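Local coordinates for protein similar to sp|P32453 Saccharomyces cerevisiae YNL315c ATP11 (Candida glabrata CBS 138, PDB 2P4F) that probably acts as a mitochondrial assembly chaperone of the ATP11 family, binding an unfolded or unassembled subunit of the F1-ATPase, at residues 100-105 with 121-126; 219-224 with 228-233. One frame throughout, in Å; residues are numbered along the deposited sequence.

Interaction 1: residues 100-105 with 121-126; sequences KTLDDY and FLWRAK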
loop_
_atom_site.group_PDB
_atom_site.type_symbol
_atom_site.label_atom_id
_atom_site.label_comp_id
_atom_site.label_asym_id
_atom_site.label_seq_id
_atom_site.Cartn_x
_atom_site.Cartn_y
_atom_site.Cartn_z
ATOM N N LYS A 100 2.956 -12.142 9.880
ATOM C CA LYS A 100 3.158 -11.479 11.160
ATOM C C LYS A 100 2.059 -10.458 11.387
ATOM O O LYS A 100 1.667 -9.745 10.456
ATOM C CB LYS A 100 4.536 -10.810 11.256
ATOM C CG LYS A 100 5.567 -11.936 11.256
ATOM C CD LYS A 100 6.886 -11.471 11.792
ATOM C CE LYS A 100 7.921 -12.538 11.479
ATOM N NZ LYS A 100 9.201 -11.884 11.122
ATOM N N THR A 101 1.543 -10.415 12.585
ATOM C CA THR A 101 0.593 -9.388 12.958
ATOM C C THR A 101 1.222 -8.349 13.876
ATOM O O THR A 101 2.415 -8.505 14.212
ATOM C CB THR A 101 -0.649 -9.991 13.662
ATOM O OG1 THR A 101 -0.270 -10.478 14.951
ATOM C CG2 THR A 101 -1.223 -11.133 12.844
ATOM N N LEU A 102 0.438 -7.333 14.236
ATOM C CA LEU A 102 1.046 -6.270 15.030
ATOM C C LEU A 102 1.673 -6.817 16.302
ATOM O O LEU A 102 2.774 -6.345 16.674
ATOM C CB LEU A 102 -0.008 -5.192 15.329
ATOM C CG LEU A 102 0.554 -3.995 16.119
ATOM C CD1 LEU A 102 1.767 -3.338 15.418
ATOM C CD2 LEU A 102 -0.536 -2.965 16.305
ATOM N N ASP A 103 0.981 -7.795 16.926
ATOM C CA ASP A 103 1.507 -8.329 18.207
ATOM C C ASP A 103 2.891 -8.948 18.082
ATOM O O ASP A 103 3.662 -9.059 19.051
ATOM C CB ASP A 103 0.515 -9.362 18.723
ATOM C CG ASP A 103 0.756 -9.763 20.169
ATOM O OD1 ASP A 103 0.698 -8.925 21.095
ATOM O OD2 ASP A 103 0.986 -10.979 20.352
ATOM N N ASP A 104 3.250 -9.433 16.880
ATOM C CA ASP A 104 4.591 -9.967 16.655
ATOM C C ASP A 104 5.670 -8.895 16.639
ATOM O O ASP A 104 6.861 -9.188 16.760
ATOM C CB ASP A 104 4.608 -10.707 15.310
ATOM C CG ASP A 104 3.706 -11.935 15.322
ATOM O OD1 ASP A 104 3.795 -12.718 16.317
ATOM O OD2 ASP A 104 2.909 -12.138 14.374
ATOM N N TYR A 105 5.302 -7.628 16.479
ATOM C CA TYR A 105 6.264 -6.542 16.458
ATOM C C TYR A 105 6.215 -5.715 17.738
ATOM O O TYR A 105 7.267 -5.330 18.259
ATOM C CB TYR A 105 5.952 -5.604 15.287
ATOM C CG TYR A 105 5.962 -6.246 13.917
ATOM C CD1 TYR A 105 7.072 -6.930 13.447
ATOM C CD2 TYR A 105 4.872 -6.109 13.068
ATOM C CE1 TYR A 105 7.104 -7.520 12.169
ATOM C CE2 TYR A 105 4.881 -6.679 11.803
ATOM C CZ TYR A 105 5.970 -7.373 11.355
ATOM O OH TYR A 105 5.984 -7.929 10.085
ATOM N N PHE A 121 5.752 6.586 18.478
ATOM C CA PHE A 121 7.219 6.607 18.747
ATOM C C PHE A 121 7.796 5.212 18.733
ATOM O O PHE A 121 8.853 4.930 18.177
ATOM C CB PHE A 121 7.445 7.220 20.123
ATOM C CG PHE A 121 7.244 8.744 20.152
ATOM C CD1 PHE A 121 7.079 9.539 19.028
ATOM C CD2 PHE A 121 7.215 9.347 21.388
ATOM C CE1 PHE A 121 6.910 10.902 19.163
ATOM C CE2 PHE A 121 7.098 10.716 21.529
ATOM C CZ PHE A 121 6.944 11.511 20.403
ATOM N N LEU A 122 7.059 4.305 19.389
ATOM C CA LEU A 122 7.597 2.923 19.469
ATOM C C LEU A 122 7.664 2.263 18.108
ATOM O O LEU A 122 8.578 1.515 17.814
ATOM C CB LEU A 122 6.742 2.052 20.386
ATOM C CG LEU A 122 6.817 2.395 21.876
ATOM C CD1 LEU A 122 5.802 1.513 22.591
ATOM C CD2 LEU A 122 8.252 2.159 22.375
ATOM N N TRP A 123 6.639 2.533 17.316
ATOM C CA TRP A 123 6.602 1.895 15.973
ATOM C C TRP A 123 7.736 2.428 15.111
ATOM O O TRP A 123 8.439 1.665 14.432
ATOM C CB TRP A 123 5.279 2.217 15.345
ATOM C CG TRP A 123 4.978 1.640 14.003
ATOM C CD1 TRP A 123 4.767 2.269 12.801
ATOM C CD2 TRP A 123 4.825 0.223 13.750
ATOM N NE1 TRP A 123 4.499 1.309 11.833
ATOM C CE2 TRP A 123 4.526 0.059 12.382
ATOM C CE3 TRP A 123 4.910 -0.903 14.554
ATOM C CZ2 TRP A 123 4.302 -1.180 11.770
ATOM C CZ3 TRP A 123 4.696 -2.158 13.957
ATOM C CH2 TRP A 123 4.402 -2.281 12.591
ATOM N N ARG A 124 7.924 3.766 15.168
ATOM C CA ARG A 124 9.044 4.293 14.377
ATOM C C ARG A 124 10.376 3.795 14.918
ATOM O O ARG A 124 11.284 3.523 14.122
ATOM C CB ARG A 124 8.953 5.826 14.339
ATOM C CG ARG A 124 7.692 6.285 13.599
ATOM C CD ARG A 124 7.765 7.795 13.423
ATOM N NE ARG A 124 6.538 8.283 12.803
ATOM C CZ ARG A 124 6.193 8.208 11.525
ATOM N NH1 ARG A 124 7.012 7.637 10.644
ATOM N NH2 ARG A 124 5.022 8.714 11.131
ATOM N N ALA A 125 10.534 3.671 16.251
ATOM C CA ALA A 125 11.809 3.170 16.802
ATOM C C ALA A 125 12.028 1.746 16.333
ATOM O O ALA A 125 13.191 1.355 16.055
ATOM C CB ALA A 125 11.828 3.213 18.332
ATOM N N LYS A 126 10.951 0.967 16.252
ATOM C CA LYS A 126 11.087 -0.477 15.913
ATOM C C LYS A 126 11.773 -0.666 14.581
ATOM O O LYS A 126 12.582 -1.567 14.349
ATOM C CB LYS A 126 9.694 -1.115 15.896
ATOM C CG LYS A 126 9.557 -2.519 15.330
ATOM C CD LYS A 126 10.257 -3.538 16.227
ATOM C CE LYS A 126 9.825 -4.944 15.838
ATOM N NZ LYS A 126 10.409 -5.983 16.757
#

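Interaction 2: residues 219-224 with 228-233; sequences FHLDLA and DMVLMN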
loop_
_atom_site.group_PDB
_atom_site.type_symbol
_atom_site.label_atom_id
_atom_site.label_comp_id
_atom_site.label_asym_id
_atom_site.label_seq_id
_atom_site.Cartn_x
_atom_site.Cartn_y
_atom_site.Cartn_z
ATOM N N PHE A 219 -0.410 -3.227 6.554
ATOM C CA PHE A 219 -1.203 -2.278 7.331
ATOM C C PHE A 219 -1.837 -3.038 8.466
ATOM O O PHE A 219 -2.544 -4.008 8.214
ATOM C CB PHE A 219 -2.276 -1.645 6.448
ATOM C CG PHE A 219 -1.722 -0.777 5.347
ATOM C CD1 PHE A 219 -1.483 0.584 5.524
ATOM C CD2 PHE A 219 -1.456 -1.337 4.096
ATOM C CE1 PHE A 219 -0.982 1.422 4.517
ATOM C CE2 PHE A 219 -0.947 -0.532 3.084
ATOM C CZ PHE A 219 -0.744 0.834 3.281
ATOM N N HIS A 220 -1.553 -2.593 9.690
ATOM C CA HIS A 220 -2.079 -3.276 10.871
ATOM C C HIS A 220 -3.240 -2.500 11.429
ATOM O O HIS A 220 -3.063 -1.314 11.716
ATOM C CB HIS A 220 -0.977 -3.355 11.948
ATOM C CG HIS A 220 0.177 -4.139 11.394
ATOM N ND1 HIS A 220 0.163 -5.511 11.293
ATOM C CD2 HIS A 220 1.367 -3.678 10.905
ATOM C CE1 HIS A 220 1.313 -5.889 10.761
ATOM N NE2 HIS A 220 2.077 -4.793 10.496
ATOM N N LEU A 221 -4.389 -3.106 11.591
ATOM C CA LEU A 221 -5.618 -2.419 11.994
ATOM C C LEU A 221 -6.006 -2.669 13.438
ATOM O O LEU A 221 -7.077 -2.291 13.888
ATOM C CB LEU A 221 -6.783 -2.921 11.092
ATOM C CG LEU A 221 -6.519 -2.884 9.582
ATOM C CD1 LEU A 221 -7.827 -3.278 8.899
ATOM C CD2 LEU A 221 -5.978 -1.553 9.110
ATOM N N ASP A 222 -5.148 -3.336 14.215
ATOM C CA ASP A 222 -5.412 -3.777 15.564
ATOM C C ASP A 222 -5.788 -2.602 16.471
ATOM O O ASP A 222 -6.517 -2.846 17.467
ATOM C CB ASP A 222 -4.175 -4.491 16.134
ATOM C CG ASP A 222 -3.678 -5.588 15.202
ATOM O OD1 ASP A 222 -3.684 -6.775 15.683
ATOM O OD2 ASP A 222 -3.221 -5.340 14.046
ATOM N N LEU A 223 -5.276 -1.399 16.207
ATOM C CA LEU A 223 -5.576 -0.250 17.065
ATOM C C LEU A 223 -6.581 0.675 16.421
ATOM O O LEU A 223 -6.813 1.840 16.845
ATOM C CB LEU A 223 -4.263 0.537 17.309
ATOM C CG LEU A 223 -3.154 -0.340 17.877
ATOM C CD1 LEU A 223 -1.914 0.529 18.172
ATOM C CD2 LEU A 223 -3.656 -1.098 19.081
ATOM N N ALA A 224 -7.205 0.225 15.332
ATOM C CA ALA A 224 -8.099 1.101 14.590
ATOM C C ALA A 224 -9.327 1.432 15.436
ATOM O O ALA A 224 -9.773 2.574 15.511
ATOM C CB ALA A 224 -8.547 0.465 13.274
ATOM N N ASP A 228 -8.111 4.736 16.557
ATOM C CA ASP A 228 -8.272 5.318 15.231
ATOM C C ASP A 228 -6.954 5.458 14.463
ATOM O O ASP A 228 -6.737 6.409 13.710
ATOM C CB ASP A 228 -8.974 6.683 15.347
ATOM C CG ASP A 228 -9.497 7.144 14.003
ATOM O OD1 ASP A 228 -9.872 6.357 13.106
ATOM O OD2 ASP A 228 -9.505 8.389 13.821
ATOM N N MET A 229 -6.081 4.476 14.625
ATOM C CA MET A 229 -4.753 4.434 14.043
ATOM C C MET A 229 -4.480 3.173 13.265
ATOM O O MET A 229 -4.897 2.113 13.737
ATOM C CB MET A 229 -3.693 4.424 15.183
ATOM C CG MET A 229 -3.528 5.666 16.000
ATOM S SD MET A 229 -2.344 5.195 17.318
ATOM C CE MET A 229 -0.812 5.520 16.454
ATOM N N VAL A 230 -3.805 3.310 12.134
ATOM C CA VAL A 230 -3.312 2.158 11.357
ATOM C C VAL A 230 -1.809 2.242 11.321
ATOM O O VAL A 230 -1.281 3.340 11.006
ATOM C CB VAL A 230 -3.909 2.164 9.923
ATOM C CG1 VAL A 230 -3.279 1.106 9.051
ATOM C CG2 VAL A 230 -5.422 2.003 10.059
ATOM N N LEU A 231 -1.101 1.185 11.638
ATOM C CA LEU A 231 0.377 1.204 11.639
ATOM C C LEU A 231 0.830 0.520 10.358
ATOM O O LEU A 231 0.362 -0.610 10.057
ATOM C CB LEU A 231 0.890 0.459 12.875
ATOM C CG LEU A 231 0.577 1.193 14.204
ATOM C CD1 LEU A 231 1.358 0.428 15.277
ATOM C CD2 LEU A 231 0.926 2.631 14.183
ATOM N N MET A 232 1.731 1.174 9.602
ATOM C CA MET A 232 2.208 0.592 8.337
ATOM C C MET A 232 3.670 0.284 8.368
ATOM O O MET A 232 4.407 1.135 8.916
ATOM C CB MET A 232 1.936 1.621 7.209
ATOM C CG MET A 232 2.299 1.051 5.843
ATOM S SD MET A 232 2.361 2.383 4.586
ATOM C CE MET A 232 4.042 2.944 4.877
ATOM N N ASN A 233 4.075 -0.876 7.905
ATOM C CA ASN A 233 5.495 -1.173 7.752
ATOM C C ASN A 233 5.663 -1.780 6.360
ATOM O O ASN A 233 4.905 -2.662 5.980
ATOM C CB ASN A 233 6.073 -2.107 8.816
ATOM C CG ASN A 233 5.325 -3.420 8.916
ATOM O OD1 ASN A 233 4.199 -3.422 9.411
ATOM N ND2 ASN A 233 5.828 -4.582 8.522
HETATM O O HOH W 1 -3.715 -0.290 14.209
HETATM O O HOH W 2 -11.619 4.555 14.319
#

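Interaction 1: residues 100-105 with 121-126
Tyr105 and Lys126 mark the closest approach of the two backbones, with CA atoms 7.8 Å apart, where a short, weakly bonded helical turn at 102-105 faces the last turn of helix 116-126. The backbones themselves stay apart, and side chains span the gap. The indole of Trp123 reaches across it. Its CG lies anti to the backbone N (chi1 -178°), an extension that carries the six-membered ring out of the helix and into the angle between Leu102 and Tyr105. Leu102 sends one branch obliquely onto it, CD1 reaching Trp123 CZ3 at 3.5 Å. Tyr105 instead meets the indole rim near its plane, CD2 lying 3.9 Å from Trp123 CH2; the rings meet obliquely, their planes at 67°. Lys126, bent at chi2, runs across Tyr105 at about a right angle, its CE 4.0 Å from Tyr105 CB, apolar packing by the methylenes of a long polar chain. Lys126 NZ comes to 3.5 Å from Tyr105 O, a close polar approach. Tyr105 OH is bound elsewhere, to Gln218, and Trp127 adds edge-to-face contacts to both aromatic rings. The arrangement is that of a small aromatic cluster between two helical elements packed on the sheet of an ATP11 half barrel.

Interaction 2: residues 219-224 with 228-233
His220 O is gripped from two directions: Leu231 N donates to it in the carbonyl plane at 3.2 Å, and an ordered water does so at 2.8 Å. The same water donates to Met229 O and accepts from Leu223 N, so one molecule satisfies three backbone groups. In the reverse direction His220 N donates to Leu231 O at 2.8 Å, making the two residues a hydrogen-bonded antiparallel pair. The imidazole adds a side-chain bond: His220 NE2 donates to Asn233 OD1 at 2.7 Å. This bond is short but bent, 135° at the hydrogen, although ring and amide planes lie only 4° apart; Asn233 ND2 is held in turn by Gln218, which should fix the amide's rotation. Strands 215-220 and 229-236 are adjacent in the antiparallel sheet, joined by a connection that includes the short helix 224-227. On the sheet face bearing Phe219 and Met232, the methionine has CG anti to the backbone N (chi1 -175°) and bends only at chi3, which lays its chain along the aromatic ring. Met232 CG sits over the ring face, 4.0 Å from the Phe219 centroid, while Met232 SD makes an oblique Met-aromatic contact, 3.5 Å from Phe219 CE1. Nearby, Leu221 CD2 packs on Val230 CG2 at 3.7 Å. At the connection, Asp228 N bonds weakly to Ala224 O, which a second water joins to Asp228 OD1, an acceptor also for Val141 N.

How the interactions relate
The two contacts follow one another along the chain, interaction 1 closing before interaction 2 opens, yet their centres lie only about 10 Å apart. They show how a layer of helices is fixed to a sheet. Interaction 2 joins two adjacent strands inside the six-stranded antiparallel sheet; interaction 1 lies on the face that bears His220 and Leu231, whereas helix 140-153 packs against Phe219 and Leu221 on the other side. A polar bond and apolar packing tie the layers together: Trp123 NE1 probably donates to Met232 O at 2.9 Å, and Leu102 packs on Leu223 and Leu231. The early helical segments are thereby joined to strands formed much later in the sequence, within one compact domain.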